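Local coordinates for protein arginyl-tRNA synthetase, putative (Plasmodium falciparum, PDB 5JLD) that probably catalyses the ATP-dependent attachment of L-arginine to tRNA(Arg), releasing AMP and diphosphate, as a class I aminoacyl-tRNA synthetase, at residues A[174-179]-A[270-275]; A[135-140]-A[344-349]; A[141-146]-A[250-255]; A[280-285]-A[328-333]. One frame throughout, in Å; residues are numbered along the deposited sequence.

Contact 1 (A[174-179]-A[270-275])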
loop_
_atom_site.group_PDB
_atom_site.type_symbol
_atom_site.label_atom_id
_atom_site.label_comp_id
_atom_site.label_asym_id
_atom_site.label_seq_id
_atom_site.Cartn_x
_atom_site.Cartn_y
_atom_site.Cartn_z
ATOM N N ARG A 174 -12.775 2.329 1.245
ATOM C CA ARG A 174 -12.016 3.363 0.545
ATOM C C ARG A 174 -12.634 4.751 0.808
ATOM O O ARG A 174 -13.701 5.087 0.269
ATOM C CB ARG A 174 -11.994 3.067 -0.950
ATOM C CG ARG A 174 -11.416 1.704 -1.269
ATOM C CD ARG A 174 -11.812 1.273 -2.663
ATOM N NE ARG A 174 -10.848 0.300 -3.171
ATOM C CZ ARG A 174 -9.829 0.626 -3.955
ATOM N NH1 ARG A 174 -9.658 1.897 -4.292
ATOM N NH2 ARG A 174 -8.967 -0.307 -4.374
ATOM N N VAL A 175 -11.958 5.563 1.616
ATOM C CA VAL A 175 -12.563 6.807 2.076
ATOM C C VAL A 175 -11.750 8.050 1.725
ATOM O O VAL A 175 -10.589 8.180 2.064
ATOM C CB VAL A 175 -12.797 6.771 3.590
ATOM C CG1 VAL A 175 -13.314 8.129 4.081
ATOM C CG2 VAL A 175 -13.807 5.681 3.929
ATOM N N ASN A 176 -12.406 8.977 1.045
ATOM C CA ASN A 176 -11.809 10.240 0.670
ATOM C C ASN A 176 -12.354 11.376 1.544
ATOM O O ASN A 176 -13.466 11.822 1.312
ATOM C CB ASN A 176 -12.086 10.510 -0.815
ATOM C CG ASN A 176 -11.232 11.626 -1.378
ATOM O OD1 ASN A 176 -10.478 12.279 -0.651
ATOM N ND2 ASN A 176 -11.329 11.836 -2.684
ATOM N N HIS A 177 -11.567 11.800 2.539
ATOM C CA HIS A 177 -11.907 12.867 3.492
ATOM C C HIS A 177 -11.690 14.233 2.845
ATOM O O HIS A 177 -10.721 14.929 3.145
ATOM C CB HIS A 177 -11.059 12.721 4.771
ATOM C CG HIS A 177 -11.451 13.630 5.904
ATOM N ND1 HIS A 177 -12.334 13.250 6.889
ATOM C CD2 HIS A 177 -11.008 14.868 6.250
ATOM C CE1 HIS A 177 -12.459 14.234 7.769
ATOM N NE2 HIS A 177 -11.656 15.218 7.408
ATOM N N VAL A 178 -12.586 14.598 1.931
ATOM C CA VAL A 178 -12.426 15.816 1.138
ATOM C C VAL A 178 -12.671 17.063 1.994
ATOM O O VAL A 178 -13.521 17.049 2.888
ATOM C CB VAL A 178 -13.368 15.800 -0.093
ATOM C CG1 VAL A 178 -14.804 15.489 0.319
ATOM C CG2 VAL A 178 -13.298 17.108 -0.866
ATOM N N GLY A 179 -11.907 18.128 1.739
ATOM C CA GLY A 179 -12.103 19.387 2.432
ATOM C C GLY A 179 -13.278 20.179 1.855
ATOM O O GLY A 179 -13.096 21.052 1.006
ATOM N N LEU A 270 -12.988 5.691 -4.861
ATOM C CA LEU A 270 -13.111 5.976 -3.437
ATOM C C LEU A 270 -14.282 6.882 -3.101
ATOM O O LEU A 270 -14.746 7.666 -3.927
ATOM C CB LEU A 270 -11.812 6.565 -2.886
ATOM C CG LEU A 270 -11.055 7.631 -3.686
ATOM C CD1 LEU A 270 -11.707 8.898 -3.838
ATOM C CD2 LEU A 270 -9.794 7.893 -2.871
ATOM N N GLU A 271 -14.752 6.756 -1.869
ATOM C CA GLU A 271 -16.016 7.351 -1.465
ATOM C C GLU A 271 -15.820 8.700 -0.795
ATOM O O GLU A 271 -15.156 8.789 0.236
ATOM C CB GLU A 271 -16.761 6.406 -0.509
ATOM C CG GLU A 271 -17.983 7.072 0.139
ATOM C CD GLU A 271 -18.725 6.180 1.123
ATOM O OE1 GLU A 271 -18.145 5.174 1.587
ATOM O OE2 GLU A 271 -19.898 6.497 1.437
ATOM N N TYR A 272 -16.401 9.753 -1.372
ATOM C CA TYR A 272 -16.413 11.055 -0.702
ATOM C C TYR A 272 -17.088 10.964 0.664
ATOM O O TYR A 272 -18.263 10.635 0.754
ATOM C CB TYR A 272 -17.131 12.122 -1.547
ATOM C CG TYR A 272 -16.388 12.499 -2.795
ATOM C CD1 TYR A 272 -15.157 13.153 -2.718
ATOM C CD2 TYR A 272 -16.896 12.189 -4.055
ATOM C CE1 TYR A 272 -14.460 13.502 -3.858
ATOM C CE2 TYR A 272 -16.195 12.523 -5.209
ATOM C CZ TYR A 272 -14.984 13.194 -5.101
ATOM O OH TYR A 272 -14.286 13.546 -6.236
ATOM N N VAL A 273 -16.327 11.239 1.716
ATOM C CA VAL A 273 -16.871 11.433 3.056
ATOM C C VAL A 273 -16.207 12.685 3.627
ATOM O O VAL A 273 -15.222 12.607 4.353
ATOM C CB VAL A 273 -16.625 10.206 3.975
ATOM C CG1 VAL A 273 -17.289 10.416 5.321
ATOM C CG2 VAL A 273 -17.147 8.923 3.325
ATOM N N GLY A 274 -16.730 13.848 3.266
ATOM C CA GLY A 274 -16.064 15.099 3.590
ATOM C C GLY A 274 -16.110 15.484 5.054
ATOM O O GLY A 274 -16.746 14.811 5.862
ATOM N N GLU A 275 -15.422 16.568 5.393
ATOM C CA GLU A 275 -15.561 17.190 6.704
ATOM C C GLU A 275 -17.037 17.486 7.038
ATOM O O GLU A 275 -17.486 17.252 8.161
ATOM C CB GLU A 275 -14.735 18.484 6.757
ATOM C CG GLU A 275 -13.228 18.235 6.693
ATOM C CD GLU A 275 -12.408 19.486 6.416
ATOM O OE1 GLU A 275 -12.974 20.510 5.963
ATOM O OE2 GLU A 275 -11.175 19.423 6.629
HETATM O O HOH W 1 -13.785 11.020 6.302
#
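Val175 and Asn176 pair with Glu271 and Tyr272 in a short parallel ladder that adds an edge strand, 271-272, to the central sheet of the Rossmann-like catalytic domain. Asn176 is held through both backbone polar atoms: its N donates to Glu271 O (2.9 Å) and its O accepts from Val273 N (2.9 Å). Beyond the strands the chain kinks at His177, the centre of an inverse gamma turn, yet Glu275 N still reaches Val178 O at 3.2 Å. Water fills in at the kink, bridging His177 ND1, which it meets in the ring plane, and Val273 O. On the face carrying Asn176 and Tyr272, the amide and the phenol ring run side by side, their planes 23° apart. The amide ND2 lies 3.7 Å from Tyr272 CE1 and is pressed against Leu270 CD1. CG stands anti to the backbone N (chi1 -166°), laying the amide beside the ring; its ends bond outside the pair, ND2 with Tyr263 OH and OD1 with Ser140 N. Val175 CG1 meets Val273 CB on the other face. A buried amide engaged at both ends should have its flip fixed, tying strand 171-176 to helix 242-265 and to the loop after strand 133-137.

Contact 2 (A[135-140]-A[344-349]); sequences LVDFSS and VIYVTD
Leu135, Val136 and Asp137 run parallel to Val344, Ile345 and Tyr346, the strand axes 4.8 Å apart and their directions only 17° from each other. Ile345 is gripped at both backbone polar atoms: its N donates to Leu135 O at 2.9 Å, and its O accepts from Asp137 N at 2.8 Å in a nearly straight bond (176°). Val347 N then closes the ladder on Asp137 O. On one face, Leu135 CD2 lies beside Val344 CG1, the two side chains pointing the same way. Further along that face the Asp137 carboxylate passes the Tyr346 ring, OD2 lying 3.6 Å from CE2, with the two planes tilted 32° apart. OD2 is also salt-bridged to Arg335 of helix 326-337, which packs over this face, so the buried carboxylate has a charged partner. These are the first and fourth strands in a sheet of order 3-2-1-4-5, the centre of a Rossmann-like fold. From strand 133-137 the sheet grows through 171-176 to 271-272, and from strand 343-349 to 374-380; in class I synthetases the substrate cleft opens at the C-terminal ends of such strands. On the opposite face Val136 and Ile345 pack toward helix 149-167, and Val136 CG1 approaches Val347 CG2 at 4.2 Å. As the ladder ends, Phe138 touches Val347 through CB alone (CB to CB 3.8 Å). Its CG sits between the backbone N and the carbonyl carbon, which turns the ring away from Val347 and sets Val136 O in plane at the ring edge.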
loop_
_atom_site.group_PDB
_atom_site.type_symbol
_atom_site.label_atom_id
_atom_site.label_comp_id
_atom_site.label_asym_id
_atom_site.label_seq_id
_atom_site.Cartn_x
_atom_site.Cartn_y
_atom_site.Cartn_z
ATOM N N LEU A 135 -10.349 0.392 7.178
ATOM C CA LEU A 135 -10.634 1.641 6.492
ATOM C C LEU A 135 -9.335 2.331 6.114
ATOM O O LEU A 135 -8.462 2.492 6.953
ATOM C CB LEU A 135 -11.493 2.568 7.369
ATOM C CG LEU A 135 -11.951 3.881 6.727
ATOM C CD1 LEU A 135 -13.328 4.312 7.279
ATOM C CD2 LEU A 135 -10.923 4.998 6.924
ATOM N N VAL A 136 -9.246 2.777 4.861
ATOM C CA VAL A 136 -8.090 3.524 4.384
ATOM C C VAL A 136 -8.523 4.944 3.998
ATOM O O VAL A 136 -9.381 5.152 3.130
ATOM C CB VAL A 136 -7.402 2.813 3.184
ATOM C CG1 VAL A 136 -6.144 3.583 2.732
ATOM C CG2 VAL A 136 -7.049 1.353 3.542
ATOM N N ASP A 137 -7.923 5.916 4.670
ATOM C CA ASP A 137 -8.206 7.338 4.487
ATOM C C ASP A 137 -7.113 7.934 3.616
ATOM O O ASP A 137 -5.976 8.043 4.060
ATOM C CB ASP A 137 -8.271 8.024 5.857
ATOM C CG ASP A 137 -8.657 9.491 5.787
ATOM O OD1 ASP A 137 -8.257 10.217 4.849
ATOM O OD2 ASP A 137 -9.380 9.931 6.708
ATOM N N PHE A 138 -7.445 8.300 2.381
ATOM C CA PHE A 138 -6.433 8.781 1.459
ATOM C C PHE A 138 -6.961 9.757 0.416
ATOM O O PHE A 138 -8.176 9.986 0.312
ATOM C CB PHE A 138 -5.711 7.588 0.770
ATOM C CG PHE A 138 -6.588 6.735 -0.130
ATOM C CD1 PHE A 138 -7.677 6.024 0.379
ATOM C CD2 PHE A 138 -6.273 6.584 -1.482
ATOM C CE1 PHE A 138 -8.462 5.205 -0.456
ATOM C CE2 PHE A 138 -7.045 5.769 -2.326
ATOM C CZ PHE A 138 -8.144 5.080 -1.812
ATOM N N SER A 139 -6.001 10.331 -0.317
ATOM C CA SER A 139 -6.172 11.370 -1.334
ATOM C C SER A 139 -6.426 12.740 -0.704
ATOM O O SER A 139 -5.555 13.601 -0.722
ATOM C CB SER A 139 -7.291 11.017 -2.315
ATOM O OG SER A 139 -7.186 11.810 -3.468
ATOM N N SER A 140 -7.619 12.947 -0.167
ATOM C CA SER A 140 -7.940 14.179 0.581
ATOM C C SER A 140 -7.840 15.520 -0.192
ATOM O O SER A 140 -7.217 16.473 0.283
ATOM C CB SER A 140 -7.036 14.261 1.816
ATOM O OG SER A 140 -7.069 13.049 2.538
ATOM N N VAL A 344 -7.556 1.235 11.039
ATOM C CA VAL A 344 -7.732 2.500 10.332
ATOM C C VAL A 344 -6.400 3.087 9.941
ATOM O O VAL A 344 -5.533 3.372 10.784
ATOM C CB VAL A 344 -8.496 3.557 11.159
ATOM C CG1 VAL A 344 -8.767 4.789 10.300
ATOM C CG2 VAL A 344 -9.797 2.987 11.696
ATOM N N ILE A 345 -6.266 3.308 8.648
ATOM C CA ILE A 345 -5.011 3.715 8.090
ATOM C C ILE A 345 -5.158 5.093 7.484
ATOM O O ILE A 345 -5.994 5.293 6.633
ATOM C CB ILE A 345 -4.543 2.690 7.025
ATOM C CG1 ILE A 345 -4.231 1.343 7.689
ATOM C CG2 ILE A 345 -3.372 3.230 6.251
ATOM C CD1 ILE A 345 -4.191 0.154 6.685
ATOM N N TYR A 346 -4.353 6.037 7.952
ATOM C CA TYR A 346 -4.325 7.388 7.426
ATOM C C TYR A 346 -3.108 7.601 6.527
ATOM O O TYR A 346 -1.984 7.624 7.006
ATOM C CB TYR A 346 -4.293 8.390 8.574
ATOM C CG TYR A 346 -5.573 8.432 9.372
ATOM C CD1 TYR A 346 -5.799 7.518 10.394
ATOM C CD2 TYR A 346 -6.558 9.394 9.108
ATOM C CE1 TYR A 346 -6.969 7.550 11.135
ATOM C CE2 TYR A 346 -7.751 9.434 9.851
ATOM C CZ TYR A 346 -7.936 8.503 10.860
ATOM O OH TYR A 346 -9.071 8.503 11.609
ATOM N N VAL A 347 -3.338 7.767 5.231
ATOM C CA VAL A 347 -2.255 8.025 4.286
ATOM C C VAL A 347 -2.077 9.536 4.120
ATOM O O VAL A 347 -2.938 10.172 3.529
ATOM C CB VAL A 347 -2.555 7.376 2.901
ATOM C CG1 VAL A 347 -1.505 7.773 1.880
ATOM C CG2 VAL A 347 -2.680 5.877 3.027
ATOM N N THR A 348 -1.004 10.123 4.665
ATOM C CA THR A 348 -0.801 11.577 4.543
ATOM C C THR A 348 0.665 12.026 4.498
ATOM O O THR A 348 1.558 11.221 4.716
ATOM C CB THR A 348 -1.444 12.389 5.725
ATOM O OG1 THR A 348 -0.570 12.366 6.863
ATOM C CG2 THR A 348 -2.821 11.862 6.125
ATOM N N ASP A 349 0.890 13.325 4.246
ATOM C CA ASP A 349 2.211 13.943 4.413
ATOM C C ASP A 349 2.797 13.527 5.740
ATOM O O ASP A 349 2.082 13.457 6.751
ATOM C CB ASP A 349 2.169 15.479 4.387
ATOM C CG ASP A 349 1.128 16.024 3.456
ATOM O OD1 ASP A 349 1.329 15.948 2.224
ATOM O OD2 ASP A 349 0.102 16.525 3.962
#

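Contact 3 (A[141-146]-A[250-255]); sequences PNIAKE and KLCESS
Ser255 OG accepts a hydrogen bond from the backbone N of Ala144 at 2.9 Å, with an N-H...O angle of 161°, fastening a loop to the side of helix 242-265. Next to this bond the Ile143 side chain lies across the helix surface. Its CG2 methyl is 3.7 Å from Ser255 OG and 3.9 Å from both Leu251 O and Cys252 CA. The other branch takes part as well: CD1 rests 3.8 Å from Ser255 CB, while CG1 comes within 4.2 Å of Cys252 SG. One residue thus spans a full helical turn, and both its branches rest on Ser255 CB, CG2 also lying 3.8 Å from it. The Ser255 hydroxyl is swung anti to its own carbonyl carbon (chi1 -86°), on the same side as the loop it grips.

What presents Ala144 N is a type II beta turn from Asn142 to Lys145, closed by Lys145 N on Asn142 O at 3.2 Å. Ala144 occupies the third position of the turn, with the positive phi (64°) that this position requires. Further out, backbone bonds from Pro141 and Ile143 to Gly179 hold the loop from another direction. Ile143 is enclosed by Val178, Phe185 and Phe259, and Ala144 and Leu251 share Ile188 of helix 185-194 as a neighbour. The loop joins the first strand of the Rossmann-like sheet to helix 149-167, at whose start the sequence His-Val-Gly-His matches the HIGH signature of class I aminoacyl-tRNA synthetases; segment 141-146 is the lead-in to that ATP-binding motif.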
loop_
_atom_site.group_PDB
_atom_site.type_symbol
_atom_site.label_atom_id
_atom_site.label_comp_id
_atom_site.label_asym_id
_atom_site.label_seq_id
_atom_site.Cartn_x
_atom_site.Cartn_y
_atom_site.Cartn_z
ATOM N N PRO A 141 -8.474 15.624 -1.367
ATOM C CA PRO A 141 -8.400 16.958 -1.964
ATOM C C PRO A 141 -9.290 17.955 -1.217
ATOM O O PRO A 141 -10.108 17.552 -0.371
ATOM C CB PRO A 141 -8.917 16.734 -3.383
ATOM C CG PRO A 141 -9.892 15.619 -3.232
ATOM C CD PRO A 141 -9.296 14.702 -2.171
ATOM N N ASN A 142 -9.120 19.237 -1.538
ATOM C CA ASN A 142 -9.962 20.311 -1.010
ATOM C C ASN A 142 -10.798 20.930 -2.114
ATOM O O ASN A 142 -10.257 21.287 -3.162
ATOM C CB ASN A 142 -9.115 21.400 -0.349
ATOM C CG ASN A 142 -8.353 20.894 0.856
ATOM O OD1 ASN A 142 -8.905 20.191 1.701
ATOM N ND2 ASN A 142 -7.074 21.250 0.943
ATOM N N ILE A 143 -12.105 21.060 -1.867
ATOM C CA ILE A 143 -13.018 21.737 -2.782
ATOM C C ILE A 143 -12.500 23.134 -3.112
ATOM O O ILE A 143 -11.955 23.822 -2.247
ATOM C CB ILE A 143 -14.456 21.849 -2.184
ATOM C CG1 ILE A 143 -14.984 20.471 -1.763
ATOM C CG2 ILE A 143 -15.415 22.578 -3.147
ATOM C CD1 ILE A 143 -15.191 19.451 -2.915
ATOM N N ALA A 144 -12.653 23.527 -4.375
ATOM C CA ALA A 144 -12.281 24.856 -4.856
ATOM C C ALA A 144 -10.782 25.109 -4.750
ATOM O O ALA A 144 -10.339 26.251 -4.725
ATOM C CB ALA A 144 -13.062 25.940 -4.101
ATOM N N LYS A 145 -10.009 24.031 -4.696
ATOM C CA LYS A 145 -8.558 24.123 -4.751
ATOM C C LYS A 145 -7.986 23.083 -5.686
ATOM O O LYS A 145 -8.573 22.022 -5.885
ATOM C CB LYS A 145 -7.927 23.946 -3.377
ATOM C CG LYS A 145 -8.186 25.075 -2.431
ATOM C CD LYS A 145 -7.313 24.917 -1.214
ATOM C CE LYS A 145 -7.377 26.164 -0.359
ATOM N NZ LYS A 145 -6.523 26.051 0.853
ATOM N N GLU A 146 -6.823 23.374 -6.252
ATOM C CA GLU A 146 -6.249 22.428 -7.189
ATOM C C GLU A 146 -5.719 21.235 -6.405
ATOM O O GLU A 146 -5.154 21.379 -5.313
ATOM C CB GLU A 146 -5.155 23.058 -8.047
ATOM C CG GLU A 146 -5.678 23.655 -9.341
ATOM C CD GLU A 146 -6.631 22.770 -10.090
ATOM O OE1 GLU A 146 -6.482 21.512 -10.051
ATOM O OE2 GLU A 146 -7.618 23.315 -10.671
ATOM N N LYS A 250 -23.511 23.265 -5.027
ATOM C CA LYS A 250 -23.064 23.456 -6.413
ATOM C C LYS A 250 -21.534 23.459 -6.563
ATOM O O LYS A 250 -20.977 22.860 -7.502
ATOM C CB LYS A 250 -23.631 24.770 -6.982
ATOM C CG LYS A 250 -25.123 24.754 -7.266
ATOM C CD LYS A 250 -25.510 23.562 -8.132
ATOM C CE LYS A 250 -26.990 23.231 -7.978
ATOM N NZ LYS A 250 -27.332 22.899 -6.559
ATOM N N LEU A 251 -20.861 24.141 -5.640
ATOM C CA LEU A 251 -19.393 24.214 -5.637
ATOM C C LEU A 251 -18.758 22.831 -5.438
ATOM O O LEU A 251 -17.868 22.408 -6.197
ATOM C CB LEU A 251 -18.913 25.170 -4.537
ATOM C CG LEU A 251 -18.825 26.676 -4.840
ATOM C CD1 LEU A 251 -20.008 27.157 -5.657
ATOM C CD2 LEU A 251 -18.748 27.477 -3.542
ATOM N N CYS A 252 -19.226 22.146 -4.399
ATOM C CA CYS A 252 -18.778 20.808 -4.091
ATOM C C CYS A 252 -18.997 19.906 -5.293
ATOM O O CYS A 252 -18.104 19.158 -5.678
ATOM C CB CYS A 252 -19.506 20.271 -2.863
ATOM S SG CYS A 252 -19.070 21.136 -1.337
ATOM N N GLU A 253 -20.165 20.003 -5.918
ATOM C CA GLU A 253 -20.437 19.131 -7.057
ATOM C C GLU A 253 -19.466 19.388 -8.206
ATOM O O GLU A 253 -18.889 18.438 -8.769
ATOM C CB GLU A 253 -21.877 19.295 -7.522
ATOM C CG GLU A 253 -22.858 18.584 -6.612
ATOM C CD GLU A 253 -24.299 18.900 -6.935
ATOM O OE1 GLU A 253 -24.545 19.779 -7.790
ATOM O OE2 GLU A 253 -25.185 18.261 -6.330
ATOM N N SER A 254 -19.263 20.666 -8.530
ATOM C CA SER A 254 -18.312 21.024 -9.591
ATOM C C SER A 254 -16.883 20.502 -9.340
ATOM O O SER A 254 -16.260 19.817 -10.210
ATOM C CB SER A 254 -18.282 22.546 -9.769
ATOM O OG SER A 254 -17.002 22.984 -10.193
ATOM N N SER A 255 -16.360 20.818 -8.153
ATOM C CA SER A 255 -15.004 20.359 -7.799
ATOM C C SER A 255 -14.906 18.841 -7.832
ATOM O O SER A 255 -13.919 18.277 -8.313
ATOM C CB SER A 255 -14.590 20.875 -6.420
ATOM O OG SER A 255 -14.017 22.166 -6.515
#

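Contact 4 (A[280-285]-A[328-333])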
loop_
_atom_site.group_PDB
_atom_site.type_symbol
_atom_site.label_atom_id
_atom_site.label_comp_id
_atom_site.label_asym_id
_atom_site.label_seq_id
_atom_site.Cartn_x
_atom_site.Cartn_y
_atom_site.Cartn_z
ATOM N N PRO A 280 -22.906 17.335 11.676
ATOM C CA PRO A 280 -24.061 17.112 12.571
ATOM C C PRO A 280 -23.810 16.202 13.787
ATOM O O PRO A 280 -24.754 15.970 14.528
ATOM C CB PRO A 280 -25.094 16.436 11.659
ATOM C CG PRO A 280 -24.625 16.705 10.252
ATOM C CD PRO A 280 -23.133 16.743 10.345
ATOM N N MET A 281 -22.608 15.678 13.999
ATOM C CA MET A 281 -22.411 14.835 15.174
ATOM C C MET A 281 -21.343 15.388 16.124
ATOM O O MET A 281 -21.120 14.836 17.217
ATOM C CB MET A 281 -22.085 13.398 14.754
ATOM C CG MET A 281 -20.756 13.175 14.060
ATOM S SD MET A 281 -20.587 11.462 13.438
ATOM C CE MET A 281 -21.640 11.523 11.978
ATOM N N LEU A 282 -20.745 16.516 15.733
ATOM C CA LEU A 282 -19.648 17.119 16.493
ATOM C C LEU A 282 -20.009 17.381 17.975
ATOM O O LEU A 282 -19.244 17.036 18.879
ATOM C CB LEU A 282 -19.202 18.417 15.812
ATOM C CG LEU A 282 -18.503 18.300 14.448
ATOM C CD1 LEU A 282 -18.152 19.669 13.861
ATOM C CD2 LEU A 282 -17.231 17.433 14.558
ATOM N N SER A 283 -21.192 17.938 18.227
ATOM C CA SER A 283 -21.586 18.242 19.610
ATOM C C SER A 283 -21.683 16.928 20.395
ATOM O O SER A 283 -21.160 16.824 21.513
ATOM C CB SER A 283 -22.902 19.022 19.649
ATOM O OG SER A 283 -22.662 20.403 19.434
ATOM N N THR A 284 -22.258 15.905 19.759
ATOM C CA THR A 284 -22.303 14.585 20.369
ATOM C C THR A 284 -20.869 14.160 20.738
ATOM O O THR A 284 -20.583 13.806 21.897
ATOM C CB THR A 284 -22.962 13.550 19.422
ATOM O OG1 THR A 284 -24.377 13.761 19.404
ATOM C CG2 THR A 284 -22.683 12.116 19.863
ATOM N N VAL A 285 -19.947 14.294 19.792
ATOM C CA VAL A 285 -18.601 13.790 20.062
ATOM C C VAL A 285 -18.033 14.594 21.221
ATOM O O VAL A 285 -17.471 14.013 22.165
ATOM C CB VAL A 285 -17.667 13.848 18.823
ATOM C CG1 VAL A 285 -16.241 13.415 19.197
ATOM C CG2 VAL A 285 -18.190 12.925 17.733
ATOM N N ASP A 328 -11.268 15.606 13.040
ATOM C CA ASP A 328 -10.491 14.349 12.924
ATOM C C ASP A 328 -10.893 13.363 14.029
ATOM O O ASP A 328 -11.122 12.161 13.792
ATOM C CB ASP A 328 -8.996 14.631 12.984
ATOM C CG ASP A 328 -8.478 15.328 11.737
ATOM O OD1 ASP A 328 -9.108 15.208 10.668
ATOM O OD2 ASP A 328 -7.422 15.980 11.824
ATOM N N VAL A 329 -11.053 13.915 15.230
ATOM C CA VAL A 329 -11.483 13.135 16.381
ATOM C C VAL A 329 -12.870 12.529 16.128
ATOM O O VAL A 329 -13.082 11.342 16.385
ATOM C CB VAL A 329 -11.483 14.001 17.666
ATOM C CG1 VAL A 329 -12.028 13.211 18.848
ATOM C CG2 VAL A 329 -10.060 14.494 17.961
ATOM N N ALA A 330 -13.796 13.334 15.598
ATOM C CA ALA A 330 -15.141 12.842 15.295
ATOM C C ALA A 330 -15.094 11.764 14.231
ATOM O O ALA A 330 -15.812 10.771 14.325
ATOM C CB ALA A 330 -16.086 14.001 14.839
ATOM N N ALA A 331 -14.269 11.955 13.204
ATOM C CA ALA A 331 -14.202 10.951 12.150
ATOM C C ALA A 331 -13.719 9.627 12.732
ATOM O O ALA A 331 -14.262 8.569 12.392
ATOM C CB ALA A 331 -13.300 11.400 11.005
ATOM N N LEU A 332 -12.717 9.666 13.616
ATOM C CA LEU A 332 -12.231 8.385 14.161
ATOM C C LEU A 332 -13.299 7.763 15.084
ATOM O O LEU A 332 -13.508 6.545 15.063
ATOM C CB LEU A 332 -10.902 8.560 14.896
ATOM C CG LEU A 332 -10.104 7.292 15.226
ATOM C CD1 LEU A 332 -10.155 6.227 14.114
ATOM C CD2 LEU A 332 -8.660 7.690 15.491
ATOM N N TYR A 333 -13.970 8.604 15.879
ATOM C CA TYR A 333 -15.154 8.167 16.643
ATOM C C TYR A 333 -16.163 7.407 15.773
ATOM O O TYR A 333 -16.644 6.321 16.132
ATOM C CB TYR A 333 -15.865 9.367 17.292
ATOM C CG TYR A 333 -17.292 9.047 17.704
ATOM C CD1 TYR A 333 -17.564 8.425 18.915
ATOM C CD2 TYR A 333 -18.361 9.336 16.862
ATOM C CE1 TYR A 333 -18.870 8.109 19.281
ATOM C CE2 TYR A 333 -19.660 9.024 17.217
ATOM C CZ TYR A 333 -19.908 8.420 18.428
ATOM O OH TYR A 333 -21.195 8.118 18.775
#
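Val285 and Tyr333 carry a helix-helix packing contact between helix 282-292 and helix 326-337, both in the stretch of the Rossmann-like catalytic domain that links sheet strands 271-272 and 343-349. The contact is apolar throughout, with no hydrogen bond across it. Among the aliphatic meetings, Ala330 CB is central: Leu282 CD2 reaches it at 3.6 Å and Val285 CG2 at 3.7 Å. The small alanine lets the helices come close, with the CA atoms of Val285 and Ala330 6.0 Å apart. Val285 divides its work between two methyls. With CG1 anti to the backbone N (chi1 175°), that branch turns to Val329 CG1 at 4.2 Å, and CG2 is left for Ala330 and the ring. The aromatic part belongs to Tyr333, whose side chain slides past Val285 in the opposite direction. Trp368 meets the same ring edge-to-face and also touches Val285, so the valine and the two aromatic rings form one cluster. Beyond the pair, Leu332 of the second helix packs on strand 343-349 and carries the contact down to the sheet. The approach to Tyr333 is oblique, Val285 CG2 lying 3.7 Å from ring atom CD2 and 4.0 Å from CG.

How the contacts relate
All four contacts belong to the class I catalytic domain, and contact 2, joining residues over 200 positions apart, spans the other three along the chain. Contacts 1 and 2, centres 10 Å apart, share one parallel sheet, strands 171-176 and 133-137 being neighbours in it. Contact 3 continues directly from 135-140 and meets contact 1 at Gly179, its centre about 12 Å from that of contact 1; their segments alternate in sequence. Contact 4 comes after contacts 1 and 3 have closed; its helix 326-337 leads into strand 343-349, and Leu332 touches Tyr346. Contacts 3 and 4 do not meet, with centres about 23 Å apart. Helices from distant sequence are thus anchored around one Rossmann-like core.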